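Local coordinates for protein minor fimbrium anchoring subunit Mfa2 (Porphyromonas gingivalis, PDB 5NFI) that attaches the minor fimbriae to the bacterial outer membrane through the shaft protein Mfa1 and regulates their length, at residues 4-9 / 55-60; 19-24 / 50-55; 28-33 / 66-71; 40-45 / 81-86; 116-121 / 133-138. One frame throughout, in Å; residues are numbered along the deposited sequence.

From the N terminus, strand 3-10 is the first piece laid down, and contact 1 brings strand 56-60 back beside it, closing a loop of 45 residues. Contact 2 falls inside that loop, sharing E55 with contact 1, where segment 19-24 meets the turn before strand 56-60. Contact 3 pairs strands 28-33 and 64-72, and contact 4 lays the loop 81-86 beside strand 39-45; along the chain each crosses both earlier contacts, and they cross one another. Contact 5, a hairpin connection, opens after all the others have closed. Its two strands adjoin strand 64-72 on one side and strand 3-10 on the other, tying contact 3 to contact 1.

Contact 1. Residues 4-9 / 55-60; sequences GVYVNF and EWLIPL
L57 lies over one face of the Y6 ring: its CD1 stands 3.9 Å from the ring centroid in a CH-pi contact only 10° off the normal, and L57 CB reaches Y6 CE1 at 3.6 Å. L57 extends its CG anti to the backbone N (chi1 -179°), which carries the branch over the ring. Farther along, F9 has its own neighbour V7 over one face and the CE3 corner of W56 near its edge, F9 CD2 lying 3.6 Å from W56 CE3 and the two rings meeting obliquely at 40°. The carbonyl O of V7 lies in plane at the edge of the indole.

The frame is an antiparallel ladder in which V5-I58 and V7-W56 are hydrogen-bonded pairs and Y6-L57 is a non-hydrogen-bonded one. I58 N gives to V5 O at 2.8 Å, and W56 N to V7 O at 2.9 Å. Strand 3-10 also pairs in parallel with strand 133-151. V7 CG2 packs on I58 CG1 at 3.8 Å, on the face turned to strands 28-33 and 64-72, an arrangement consistent with the sandwich of the transthyretin clan. On the other face H134 stacks on the Y6 ring and hydrogen-bonds E55 OE2.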
# COMPACT_ATOMS: atom_id res chain seq x y z
N GLY A 4 13.82 22.68 -14.67
CA GLY A 4 12.98 21.64 -14.13
C GLY A 4 13.06 20.32 -14.87
O GLY A 4 13.70 20.22 -15.91
N VAL A 5 12.41 19.31 -14.29
CA VAL A 5 12.36 17.96 -14.85
C VAL A 5 10.96 17.67 -15.37
O VAL A 5 10.00 17.82 -14.63
CB VAL A 5 12.70 16.87 -13.80
CG1 VAL A 5 12.80 15.51 -14.47
CG2 VAL A 5 13.97 17.19 -13.07
N TYR A 6 10.83 17.25 -16.62
CA TYR A 6 9.54 16.73 -17.04
C TYR A 6 9.47 15.25 -16.67
O TYR A 6 10.41 14.50 -16.91
CB TYR A 6 9.31 16.92 -18.54
CG TYR A 6 9.07 18.35 -18.94
CD1 TYR A 6 7.84 18.96 -18.72
CD2 TYR A 6 10.07 19.10 -19.56
CE1 TYR A 6 7.62 20.29 -19.09
CE2 TYR A 6 9.85 20.40 -19.93
CZ TYR A 6 8.63 20.99 -19.69
OH TYR A 6 8.43 22.31 -20.07
N VAL A 7 8.36 14.85 -16.06
CA VAL A 7 8.20 13.48 -15.60
C VAL A 7 6.96 12.83 -16.21
O VAL A 7 5.87 13.40 -16.20
CB VAL A 7 8.10 13.39 -14.07
CG1 VAL A 7 7.93 11.95 -13.64
CG2 VAL A 7 9.33 13.97 -13.42
N ASN A 8 7.17 11.64 -16.75
CA ASN A 8 6.12 10.82 -17.31
C ASN A 8 5.74 9.69 -16.36
O ASN A 8 6.61 8.99 -15.83
CB ASN A 8 6.56 10.25 -18.65
CG ASN A 8 5.58 9.24 -19.19
OD1 ASN A 8 5.70 8.04 -18.94
ND2 ASN A 8 4.58 9.73 -19.92
N PHE A 9 4.45 9.49 -16.15
CA PHE A 9 4.07 8.49 -15.17
C PHE A 9 3.40 7.32 -15.84
O PHE A 9 2.46 7.49 -16.63
CB PHE A 9 3.17 9.09 -14.09
CG PHE A 9 3.86 10.11 -13.22
CD1 PHE A 9 4.88 9.73 -12.37
CD2 PHE A 9 3.48 11.44 -13.24
CE1 PHE A 9 5.52 10.66 -11.56
CE2 PHE A 9 4.10 12.38 -12.43
CZ PHE A 9 5.12 11.99 -11.58
N GLU A 55 3.34 14.55 -19.79
CA GLU A 55 4.41 14.89 -18.86
C GLU A 55 3.98 15.97 -17.88
O GLU A 55 3.06 16.74 -18.14
CB GLU A 55 5.64 15.36 -19.63
CG GLU A 55 6.20 14.33 -20.56
CD GLU A 55 7.49 14.79 -21.19
OE1 GLU A 55 7.43 15.40 -22.29
OE2 GLU A 55 8.55 14.54 -20.60
N TRP A 56 4.67 16.02 -16.74
CA TRP A 56 4.41 17.03 -15.72
C TRP A 56 5.73 17.68 -15.34
O TRP A 56 6.69 16.99 -15.02
CB TRP A 56 3.75 16.41 -14.48
CG TRP A 56 2.27 16.17 -14.64
CD1 TRP A 56 1.26 17.03 -14.35
CD2 TRP A 56 1.65 14.99 -15.15
NE1 TRP A 56 0.04 16.47 -14.64
CE2 TRP A 56 0.25 15.21 -15.13
CE3 TRP A 56 2.13 13.76 -15.62
CZ2 TRP A 56 -0.66 14.26 -15.57
CZ3 TRP A 56 1.22 12.81 -16.05
CH2 TRP A 56 -0.16 13.07 -16.02
N LEU A 57 5.79 19.01 -15.39
CA LEU A 57 7.01 19.73 -15.05
C LEU A 57 7.18 19.86 -13.54
O LEU A 57 6.28 20.30 -12.84
CB LEU A 57 7.02 21.12 -15.69
CG LEU A 57 8.26 21.99 -15.43
CD1 LEU A 57 9.55 21.31 -15.90
CD2 LEU A 57 8.10 23.34 -16.08
N ILE A 58 8.36 19.47 -13.07
CA ILE A 58 8.75 19.58 -11.68
C ILE A 58 9.82 20.66 -11.61
O ILE A 58 10.97 20.44 -12.00
CB ILE A 58 9.30 18.24 -11.12
CG1 ILE A 58 8.34 17.08 -11.43
CG2 ILE A 58 9.53 18.32 -9.63
CD1 ILE A 58 6.92 17.31 -10.93
N PRO A 59 9.42 21.86 -11.16
CA PRO A 59 10.34 22.99 -11.00
C PRO A 59 11.56 22.65 -10.14
O PRO A 59 11.41 22.02 -9.09
CB PRO A 59 9.46 24.02 -10.30
CG PRO A 59 8.12 23.76 -10.85
CD PRO A 59 8.02 22.28 -11.02
N LEU A 60 12.73 23.04 -10.63
CA LEU A 60 13.97 23.00 -9.86
C LEU A 60 14.71 24.30 -10.12
O LEU A 60 14.25 25.11 -10.93
CB LEU A 60 14.84 21.80 -10.24
CG LEU A 60 14.23 20.40 -10.17
CD1 LEU A 60 15.22 19.42 -10.71
CD2 LEU A 60 13.89 20.06 -8.74

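Contact 2. Residues 19-24 / 50-55; sequences PSYPAE and LSAAKE
The ring of Y21 lies flat against the backbone of the facing turn, overlapping the peptide link between S51 and A52. A52 CA sits 3.7 Å from the ring centroid, 26° off the normal, in a CH-pi contact offset toward the rim. Beside it, on the same face, S51 C approaches Y21 CD1 at 3.7 Å, so the phenol covers backbone as much as side chain. A52 CB adds a contact of 3.6 Å to Y21 CE2. Y21 holds its CG anti to the carbonyl carbon (chi1 -60°), which swings the ring out along the turn while its CB stays over L50, 4.1 Å from L50 CB. The next residue, P22, continues the apolar strip: its CD meets L50 CD1 at 3.8 Å.

Residues S51 to K54 form a type I beta turn, closed by a weak bond from K54 N to S51 O; S51 OG also accepts a weak bond from A53 N. The turn is tied to strand 3-10 by N8, whose ND2 hydrogen-bonds both S51 O and K54 O, and L50 packs inward on F9 and L139. Between the two loops themselves the adhesion is therefore dispersion with the slight polarity of a CA-H over a ring, while polar groups of the turn are met within it and by N8.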
# COMPACT_ATOMS: atom_id res chain seq x y z
N PRO A 19 3.98 -1.37 -20.29
CA PRO A 19 3.61 -0.41 -19.25
C PRO A 19 2.15 -0.01 -19.34
O PRO A 19 1.60 0.04 -20.44
CB PRO A 19 4.52 0.79 -19.54
CG PRO A 19 4.82 0.68 -20.98
CD PRO A 19 4.89 -0.79 -21.28
N SER A 20 1.54 0.27 -18.19
CA SER A 20 0.14 0.67 -18.13
C SER A 20 0.08 2.11 -17.65
O SER A 20 1.06 2.65 -17.16
CB SER A 20 -0.64 -0.24 -17.19
OG SER A 20 -0.13 -1.56 -17.24
N TYR A 21 -1.09 2.73 -17.79
CA TYR A 21 -1.27 4.13 -17.42
C TYR A 21 -2.59 4.33 -16.69
O TYR A 21 -3.48 5.03 -17.18
CB TYR A 21 -1.22 5.01 -18.67
CG TYR A 21 0.09 4.91 -19.40
CD1 TYR A 21 1.21 5.59 -18.94
CD2 TYR A 21 0.21 4.12 -20.53
CE1 TYR A 21 2.42 5.50 -19.61
CE2 TYR A 21 1.42 4.01 -21.20
CZ TYR A 21 2.52 4.70 -20.74
OH TYR A 21 3.73 4.62 -21.40
N PRO A 22 -2.69 3.76 -15.48
CA PRO A 22 -3.96 3.55 -14.77
C PRO A 22 -4.80 4.80 -14.65
O PRO A 22 -4.31 5.82 -14.17
CB PRO A 22 -3.51 3.07 -13.39
CG PRO A 22 -2.12 2.60 -13.56
CD PRO A 22 -1.53 3.47 -14.62
N ALA A 23 -6.06 4.70 -15.06
CA ALA A 23 -7.01 5.79 -14.86
C ALA A 23 -7.23 6.07 -13.37
O ALA A 23 -7.65 7.16 -13.00
CB ALA A 23 -8.32 5.46 -15.53
N GLU A 24 -6.94 5.06 -12.54
CA GLU A 24 -7.17 5.12 -11.10
C GLU A 24 -6.43 6.26 -10.45
O GLU A 24 -6.82 6.73 -9.38
CB GLU A 24 -6.73 3.81 -10.43
CG GLU A 24 -7.71 2.65 -10.54
CD GLU A 24 -7.82 2.09 -11.95
OE1 GLU A 24 -7.11 2.58 -12.85
OE2 GLU A 24 -8.60 1.14 -12.14
N LEU A 50 -3.10 9.94 -16.38
CA LEU A 50 -1.85 9.37 -16.86
C LEU A 50 -1.96 8.99 -18.31
O LEU A 50 -3.01 8.53 -18.76
CB LEU A 50 -1.47 8.14 -16.04
CG LEU A 50 -1.35 8.41 -14.56
CD1 LEU A 50 -0.89 7.15 -13.85
CD2 LEU A 50 -0.39 9.56 -14.34
N SER A 51 -0.87 9.17 -19.06
CA SER A 51 -0.87 8.83 -20.46
C SER A 51 0.55 8.57 -20.95
O SER A 51 1.52 9.02 -20.34
CB SER A 51 -1.53 9.94 -21.27
OG SER A 51 -1.21 9.79 -22.63
N ALA A 52 0.66 7.84 -22.06
CA ALA A 52 1.94 7.40 -22.59
C ALA A 52 2.82 8.58 -22.97
O ALA A 52 4.05 8.51 -22.87
CB ALA A 52 1.74 6.49 -23.79
N ALA A 53 2.18 9.66 -23.38
CA ALA A 53 2.90 10.83 -23.86
C ALA A 53 2.59 12.09 -23.05
O ALA A 53 2.79 13.20 -23.53
CB ALA A 53 2.58 11.06 -25.31
N LYS A 54 2.09 11.91 -21.83
CA LYS A 54 1.84 13.07 -20.99
C LYS A 54 2.98 13.28 -19.99
O LYS A 54 3.51 12.32 -19.43
CB LYS A 54 0.51 12.95 -20.24
CG LYS A 54 0.15 14.23 -19.49
CD LYS A 54 -1.35 14.39 -19.26
CE LYS A 54 -1.67 15.80 -18.71
NZ LYS A 54 -0.55 16.79 -18.87
N GLU A 55 3.34 14.55 -19.79
CA GLU A 55 4.41 14.89 -18.86
C GLU A 55 3.98 15.97 -17.88
O GLU A 55 3.06 16.74 -18.14
CB GLU A 55 5.64 15.36 -19.63
CG GLU A 55 6.20 14.33 -20.56
CD GLU A 55 7.49 14.79 -21.19
OE1 GLU A 55 7.43 15.40 -22.29
OE2 GLU A 55 8.55 14.54 -20.60

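Contact 3. Residues 28-33 / 66-71; sequences LNVYAF and YTIFAW
N29 and W71 open a run of six backbone hydrogen bonds that joins these antiparallel strands, each of the pairs N29-W71, Y31-F69 and F33-T67 giving and taking one. N29 N donates to W71 O at 2.9 Å, in the carbonyl plane. The bond from Y31 N to F69 O, also 2.9 Å, is nearly straight, at 173° about the hydrogen, and that from F33 N to T67 O lies nearly along the C=O axis. The carbonyls gain CA-H contacts besides, as where I68 CA meets Y31 O at 3.2 Å.

Backbone groups on the outer edges of the pair are met by flanking strands, since both strands are interior to the sheet of this sandwich-like domain. L28, V30 and A32 pair with strand 39-45, A32 with R40 and S41 together; Y66 pairs with V120 across the other edge, where I68 N bonds S117 OG. Separately, the indole N-H of W71 is taken by the carbonyl O of F172.

Side chains divide by face. V30 CG1, anti to the backbone N (chi1 -171°), is placed against I68 CG2 at 3.6 Å on the side turned to V7, F9 and I58. On the reverse, F69 CE2 comes over one face of the F33 ring, the centroids 5.0 Å apart and the planes at 36°. W71 CD1 approaches the edge of the Y31 ring, 4.0 Å from Y31 CE2.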
# COMPACT_ATOMS: atom_id res chain seq x y z
N LEU A 28 -1.78 13.96 -7.99
CA LEU A 28 -0.37 13.68 -7.75
C LEU A 28 0.24 14.66 -6.75
O LEU A 28 -0.11 15.83 -6.71
CB LEU A 28 0.43 13.75 -9.07
CG LEU A 28 0.27 12.58 -10.05
CD1 LEU A 28 0.88 12.93 -11.38
CD2 LEU A 28 0.87 11.27 -9.50
N ASN A 29 1.14 14.14 -5.93
CA ASN A 29 2.00 14.94 -5.08
C ASN A 29 3.43 14.52 -5.44
O ASN A 29 3.85 13.41 -5.14
CB ASN A 29 1.71 14.71 -3.59
CG ASN A 29 0.33 15.20 -3.16
OD1 ASN A 29 -0.70 14.61 -3.49
ND2 ASN A 29 0.31 16.24 -2.35
N VAL A 30 4.16 15.40 -6.10
CA VAL A 30 5.49 15.06 -6.60
C VAL A 30 6.54 15.94 -5.94
O VAL A 30 6.46 17.17 -5.98
CB VAL A 30 5.55 15.20 -8.13
CG1 VAL A 30 6.85 14.65 -8.65
CG2 VAL A 30 4.40 14.47 -8.74
N TYR A 31 7.52 15.29 -5.31
CA TYR A 31 8.55 15.97 -4.54
C TYR A 31 9.92 15.75 -5.16
O TYR A 31 10.18 14.70 -5.76
CB TYR A 31 8.55 15.49 -3.08
CG TYR A 31 7.20 15.63 -2.43
CD1 TYR A 31 6.78 16.85 -1.94
CD2 TYR A 31 6.34 14.54 -2.34
CE1 TYR A 31 5.54 16.98 -1.37
CE2 TYR A 31 5.09 14.67 -1.77
CZ TYR A 31 4.70 15.90 -1.28
OH TYR A 31 3.47 16.07 -0.72
N ALA A 32 10.80 16.73 -5.01
CA ALA A 32 12.17 16.60 -5.49
C ALA A 32 13.13 16.75 -4.32
O ALA A 32 13.06 17.71 -3.55
CB ALA A 32 12.47 17.63 -6.56
N PHE A 33 14.01 15.76 -4.17
CA PHE A 33 15.04 15.80 -3.15
C PHE A 33 16.38 15.84 -3.86
O PHE A 33 16.51 15.31 -4.97
CB PHE A 33 14.92 14.59 -2.21
CG PHE A 33 13.69 14.63 -1.35
CD1 PHE A 33 12.43 14.47 -1.91
CD2 PHE A 33 13.78 14.88 0.00
CE1 PHE A 33 11.30 14.54 -1.14
CE2 PHE A 33 12.65 14.96 0.78
CZ PHE A 33 11.41 14.79 0.21
N TYR A 66 19.09 14.97 -8.57
CA TYR A 66 17.82 14.95 -7.86
C TYR A 66 17.13 13.62 -8.05
O TYR A 66 17.33 12.94 -9.06
CB TYR A 66 16.90 16.07 -8.34
CG TYR A 66 17.40 17.48 -8.13
CD1 TYR A 66 18.27 18.07 -9.03
CD2 TYR A 66 16.96 18.24 -7.05
CE1 TYR A 66 18.71 19.36 -8.85
CE2 TYR A 66 17.40 19.53 -6.86
CZ TYR A 66 18.27 20.09 -7.76
OH TYR A 66 18.71 21.39 -7.58
N THR A 67 16.33 13.26 -7.06
CA THR A 67 15.44 12.12 -7.20
C THR A 67 14.04 12.65 -6.95
O THR A 67 13.83 13.56 -6.14
CB THR A 67 15.77 10.99 -6.21
OG1 THR A 67 17.18 10.74 -6.22
CG2 THR A 67 15.03 9.72 -6.60
N ILE A 68 13.08 12.09 -7.67
CA ILE A 68 11.71 12.52 -7.53
C ILE A 68 10.88 11.41 -6.88
O ILE A 68 10.97 10.24 -7.27
CB ILE A 68 11.13 12.92 -8.89
CG1 ILE A 68 11.28 14.44 -9.04
CG2 ILE A 68 9.68 12.50 -9.02
CD1 ILE A 68 11.11 14.93 -10.45
N PHE A 69 10.11 11.77 -5.86
CA PHE A 69 9.18 10.84 -5.23
C PHE A 69 7.76 11.23 -5.61
O PHE A 69 7.39 12.41 -5.57
CB PHE A 69 9.35 10.84 -3.70
CG PHE A 69 10.76 10.53 -3.25
CD1 PHE A 69 11.55 9.62 -3.94
CD2 PHE A 69 11.30 11.16 -2.14
CE1 PHE A 69 12.84 9.34 -3.53
CE2 PHE A 69 12.59 10.89 -1.73
CZ PHE A 69 13.36 9.97 -2.43
N ALA A 70 6.94 10.27 -6.01
CA ALA A 70 5.61 10.63 -6.47
C ALA A 70 4.51 9.83 -5.78
O ALA A 70 4.58 8.60 -5.62
CB ALA A 70 5.51 10.47 -7.99
N TRP A 71 3.46 10.54 -5.39
CA TRP A 71 2.36 9.92 -4.69
C TRP A 71 1.07 10.16 -5.41
O TRP A 71 0.75 11.29 -5.77
CB TRP A 71 2.29 10.44 -3.27
CG TRP A 71 3.44 10.01 -2.42
CD1 TRP A 71 4.61 10.68 -2.22
CD2 TRP A 71 3.52 8.80 -1.64
NE1 TRP A 71 5.42 9.96 -1.36
CE2 TRP A 71 4.77 8.81 -0.99
CE3 TRP A 71 2.65 7.72 -1.44
CZ2 TRP A 71 5.17 7.78 -0.14
CZ3 TRP A 71 3.06 6.69 -0.60
CH2 TRP A 71 4.31 6.73 0.04

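Contact 4. Residues 40-45 / 81-86; sequences RSANVF and GEIKIG
R40 to A42 and I83 to G86 run almost antiparallel, their end-to-end directions 156° apart, with R40 CA and I85 CA 5.3 Å from each other. Despite that closeness the backbones make no strand pair: 81-86 is a loop laid against strand 39-45 by its side chains. G86 has a positive phi (76°), a conformation that favours glycine, where the loop passes R40. I85 and R40 carry most of the contact. I85 CG2 rests 3.8 Å from R40 O, while I85 CD1 runs on toward S41 CA and comes within 4.2 Å of A42 N. Next along, I83 CG2 faces A42 CB at 4.2 Å, a looser contact.

Strand 39-45 opens with a classic beta bulge, in which R40 and S41 both face A32 of the neighbouring strand 28-33. The R40 chain, bent at its second torsion (chi2 -49°), brings NH1 back to G86 CA at 3.2 Å, though its charge is answered elsewhere, by a salt bridge from NE to D34. On the side of the strand away from the loop, S41 OG accepts from N43 ND2 at 2.9 Å, the hydroxyl lying tilted out of the amide plane, and is also hydrogen-bonded with P59 O. A42 and I83 both rest on Y31, and I83 also touches F172.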
# COMPACT_ATOMS: atom_id res chain seq x y z
N ARG A 40 13.57 19.98 -2.12
CA ARG A 40 13.85 21.17 -2.92
C ARG A 40 12.63 21.64 -3.71
O ARG A 40 12.58 22.78 -4.15
CB ARG A 40 15.00 20.91 -3.89
CG ARG A 40 16.32 20.75 -3.22
CD ARG A 40 16.55 21.86 -2.23
NE ARG A 40 17.76 21.66 -1.45
CZ ARG A 40 18.13 22.43 -0.44
NH1 ARG A 40 17.37 23.48 -0.11
NH2 ARG A 40 19.24 22.17 0.23
N SER A 41 11.65 20.76 -3.90
CA SER A 41 10.50 21.12 -4.71
C SER A 41 9.28 20.31 -4.29
O SER A 41 9.39 19.10 -4.09
CB SER A 41 10.81 20.87 -6.18
OG SER A 41 9.66 21.07 -6.97
N ALA A 42 8.13 20.95 -4.14
CA ALA A 42 6.90 20.26 -3.73
C ALA A 42 5.72 20.65 -4.61
O ALA A 42 5.29 21.80 -4.59
CB ALA A 42 6.59 20.55 -2.27
N ASN A 43 5.17 19.69 -5.34
CA ASN A 43 4.15 20.02 -6.33
C ASN A 43 2.90 19.16 -6.24
O ASN A 43 2.96 17.97 -5.94
CB ASN A 43 4.74 19.90 -7.74
CG ASN A 43 6.03 20.68 -7.89
OD1 ASN A 43 6.01 21.90 -8.01
ND2 ASN A 43 7.15 19.97 -7.88
N VAL A 44 1.76 19.78 -6.53
CA VAL A 44 0.48 19.10 -6.47
C VAL A 44 -0.26 19.23 -7.80
O VAL A 44 -0.37 20.33 -8.35
CB VAL A 44 -0.39 19.66 -5.33
CG1 VAL A 44 -1.73 18.99 -5.31
CG2 VAL A 44 0.33 19.51 -3.98
N PHE A 45 -0.74 18.12 -8.35
CA PHE A 45 -1.46 18.18 -9.62
C PHE A 45 -2.82 17.49 -9.52
O PHE A 45 -2.90 16.29 -9.27
CB PHE A 45 -0.64 17.56 -10.76
CG PHE A 45 0.77 18.06 -10.83
CD1 PHE A 45 1.04 19.35 -11.25
CD2 PHE A 45 1.83 17.25 -10.48
CE1 PHE A 45 2.34 19.82 -11.31
CE2 PHE A 45 3.13 17.71 -10.53
CZ PHE A 45 3.39 19.00 -10.95
N GLY A 81 2.12 15.24 7.28
CA GLY A 81 3.07 15.89 8.18
C GLY A 81 3.74 17.11 7.58
O GLY A 81 3.28 17.66 6.58
N GLU A 82 4.83 17.54 8.21
CA GLU A 82 5.60 18.72 7.79
C GLU A 82 6.17 18.58 6.38
O GLU A 82 6.77 17.56 6.04
CB GLU A 82 6.74 18.99 8.78
CG GLU A 82 7.82 19.92 8.26
CD GLU A 82 9.18 19.67 8.90
OE1 GLU A 82 10.03 18.99 8.26
OE2 GLU A 82 9.41 20.15 10.03
N ILE A 83 5.96 19.59 5.56
CA ILE A 83 6.57 19.64 4.23
C ILE A 83 7.26 20.99 4.06
O ILE A 83 6.61 21.98 3.72
CB ILE A 83 5.52 19.46 3.11
CG1 ILE A 83 4.73 18.16 3.29
CG2 ILE A 83 6.18 19.49 1.74
CD1 ILE A 83 3.62 17.96 2.24
N LYS A 84 8.57 21.04 4.30
CA LYS A 84 9.25 22.33 4.32
C LYS A 84 10.52 22.34 3.48
O LYS A 84 11.53 21.71 3.83
CB LYS A 84 9.56 22.76 5.75
CG LYS A 84 8.38 23.49 6.40
CD LYS A 84 8.48 23.68 7.91
CE LYS A 84 9.89 24.01 8.37
NZ LYS A 84 9.93 24.31 9.84
N ILE A 85 10.44 23.07 2.37
CA ILE A 85 11.52 23.17 1.39
C ILE A 85 12.79 23.71 2.02
O ILE A 85 12.77 24.68 2.76
CB ILE A 85 11.11 24.08 0.21
CG1 ILE A 85 9.96 23.42 -0.56
CG2 ILE A 85 12.28 24.34 -0.71
CD1 ILE A 85 9.60 24.14 -1.83
N GLY A 86 13.90 23.04 1.71
CA GLY A 86 15.19 23.38 2.27
C GLY A 86 15.34 22.91 3.70
O GLY A 86 16.29 23.31 4.38

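Contact 5. Residues 116-121 / 133-138; sequences TSPVVE and IHTRAN
V120 meets the facing strand at two points. Its CB touches I133 CD1 at 3.6 Å, and its CG1 reaches T135 CB at 3.6 Å, V120 and T135 crossing at about a right angle. The terminal methyl of I133 gets there because CG1 sits between the backbone N and the carbonyl carbon (chi1 66°). P118 lies alongside T135, pointing the opposite way, with P118 CG 3.4 Å from T135 OG1.

The segments belong to a beta hairpin, strands 113-122 and 133-151, close at S117 and A137, CA to CA 4.5 Å, and splayed to 7.6 Å between the CA atoms of E121 and I133. At the T116 end a water bridges the strands, accepting from T116 N at 2.9 Å and donating to N138 O at 3.3 Å. Farther out, S117 OG donates to P118 O at 2.8 Å, and the S117 backbone links this part of the strand to strand 64-72. I133 and T135 pair with strand 3-10 and pack on V5, while R136 meets Y10 in a cation-pi contact.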
# COMPACT_ATOMS: atom_id res chain seq x y z
N THR A 116 9.27 5.96 -7.51
CA THR A 116 10.57 6.62 -7.43
C THR A 116 11.10 6.71 -8.84
O THR A 116 11.14 5.71 -9.56
CB THR A 116 11.57 5.87 -6.54
OG1 THR A 116 11.06 5.75 -5.20
CG2 THR A 116 12.90 6.61 -6.50
N SER A 117 11.47 7.91 -9.25
CA SER A 117 12.14 8.09 -10.53
C SER A 117 13.61 7.68 -10.40
O SER A 117 14.13 7.52 -9.29
CB SER A 117 12.05 9.54 -10.99
OG SER A 117 13.04 10.32 -10.35
N PRO A 118 14.30 7.52 -11.54
CA PRO A 118 15.74 7.39 -11.38
C PRO A 118 16.35 8.72 -10.95
O PRO A 118 15.67 9.74 -10.95
CB PRO A 118 16.23 6.97 -12.77
CG PRO A 118 15.13 7.39 -13.71
CD PRO A 118 13.85 7.32 -12.93
N VAL A 119 17.62 8.69 -10.56
CA VAL A 119 18.34 9.90 -10.31
C VAL A 119 18.54 10.64 -11.62
O VAL A 119 19.04 10.08 -12.60
CB VAL A 119 19.71 9.62 -9.69
CG1 VAL A 119 20.47 10.94 -9.47
CG2 VAL A 119 19.56 8.85 -8.40
N VAL A 120 18.13 11.90 -11.63
CA VAL A 120 18.29 12.76 -12.79
C VAL A 120 19.25 13.88 -12.44
O VAL A 120 19.64 14.02 -11.28
CB VAL A 120 16.95 13.34 -13.27
CG1 VAL A 120 16.02 12.21 -13.68
CG2 VAL A 120 16.32 14.19 -12.19
N GLU A 121 19.61 14.68 -13.43
CA GLU A 121 20.66 15.66 -13.26
C GLU A 121 20.48 16.93 -14.08
O GLU A 121 20.54 16.89 -15.31
CB GLU A 121 21.99 15.01 -13.60
CG GLU A 121 23.20 15.89 -13.49
CD GLU A 121 24.43 15.12 -13.88
OE1 GLU A 121 24.29 13.88 -14.04
OE2 GLU A 121 25.52 15.73 -14.06
N ILE A 133 15.20 18.77 -18.29
CA ILE A 133 15.47 17.36 -18.56
C ILE A 133 14.17 16.56 -18.52
O ILE A 133 13.10 17.10 -18.25
CB ILE A 133 16.48 16.77 -17.57
CG1 ILE A 133 15.91 16.74 -16.16
CG2 ILE A 133 17.76 17.58 -17.58
CD1 ILE A 133 16.94 16.40 -15.13
N HIS A 134 14.27 15.28 -18.83
CA HIS A 134 13.10 14.40 -18.79
C HIS A 134 13.41 13.12 -18.06
O HIS A 134 14.57 12.75 -17.93
CB HIS A 134 12.62 14.09 -20.20
CG HIS A 134 12.12 15.28 -20.94
ND1 HIS A 134 10.79 15.47 -21.25
CD2 HIS A 134 12.77 16.36 -21.43
CE1 HIS A 134 10.65 16.61 -21.90
NE2 HIS A 134 11.84 17.17 -22.02
N THR A 135 12.36 12.47 -17.57
CA THR A 135 12.48 11.17 -16.94
C THR A 135 11.11 10.51 -16.87
O THR A 135 10.10 11.13 -17.18
CB THR A 135 13.08 11.29 -15.52
OG1 THR A 135 13.40 9.98 -15.02
CG2 THR A 135 12.10 11.97 -14.58
N ARG A 136 11.09 9.23 -16.50
CA ARG A 136 9.87 8.46 -16.30
C ARG A 136 9.87 7.91 -14.88
O ARG A 136 10.94 7.69 -14.30
CB ARG A 136 9.76 7.30 -17.29
CG ARG A 136 9.71 7.72 -18.73
CD ARG A 136 9.73 6.54 -19.69
NE ARG A 136 8.48 5.76 -19.71
CZ ARG A 136 8.38 4.45 -19.44
NH1 ARG A 136 9.45 3.73 -19.13
NH2 ARG A 136 7.20 3.85 -19.52
N ALA A 137 8.68 7.66 -14.34
CA ALA A 137 8.53 7.05 -13.01
C ALA A 137 7.45 5.97 -13.01
O ALA A 137 6.39 6.16 -13.59
CB ALA A 137 8.22 8.11 -11.98
N ASN A 138 7.73 4.85 -12.34
CA ASN A 138 6.80 3.72 -12.30
C ASN A 138 5.94 3.71 -11.03
O ASN A 138 6.43 3.48 -9.92
CB ASN A 138 7.56 2.40 -12.42
CG ASN A 138 6.64 1.18 -12.55
OD1 ASN A 138 5.43 1.26 -12.35
ND2 ASN A 138 7.23 0.04 -12.89
O HOH W 1 9.53 3.35 -8.81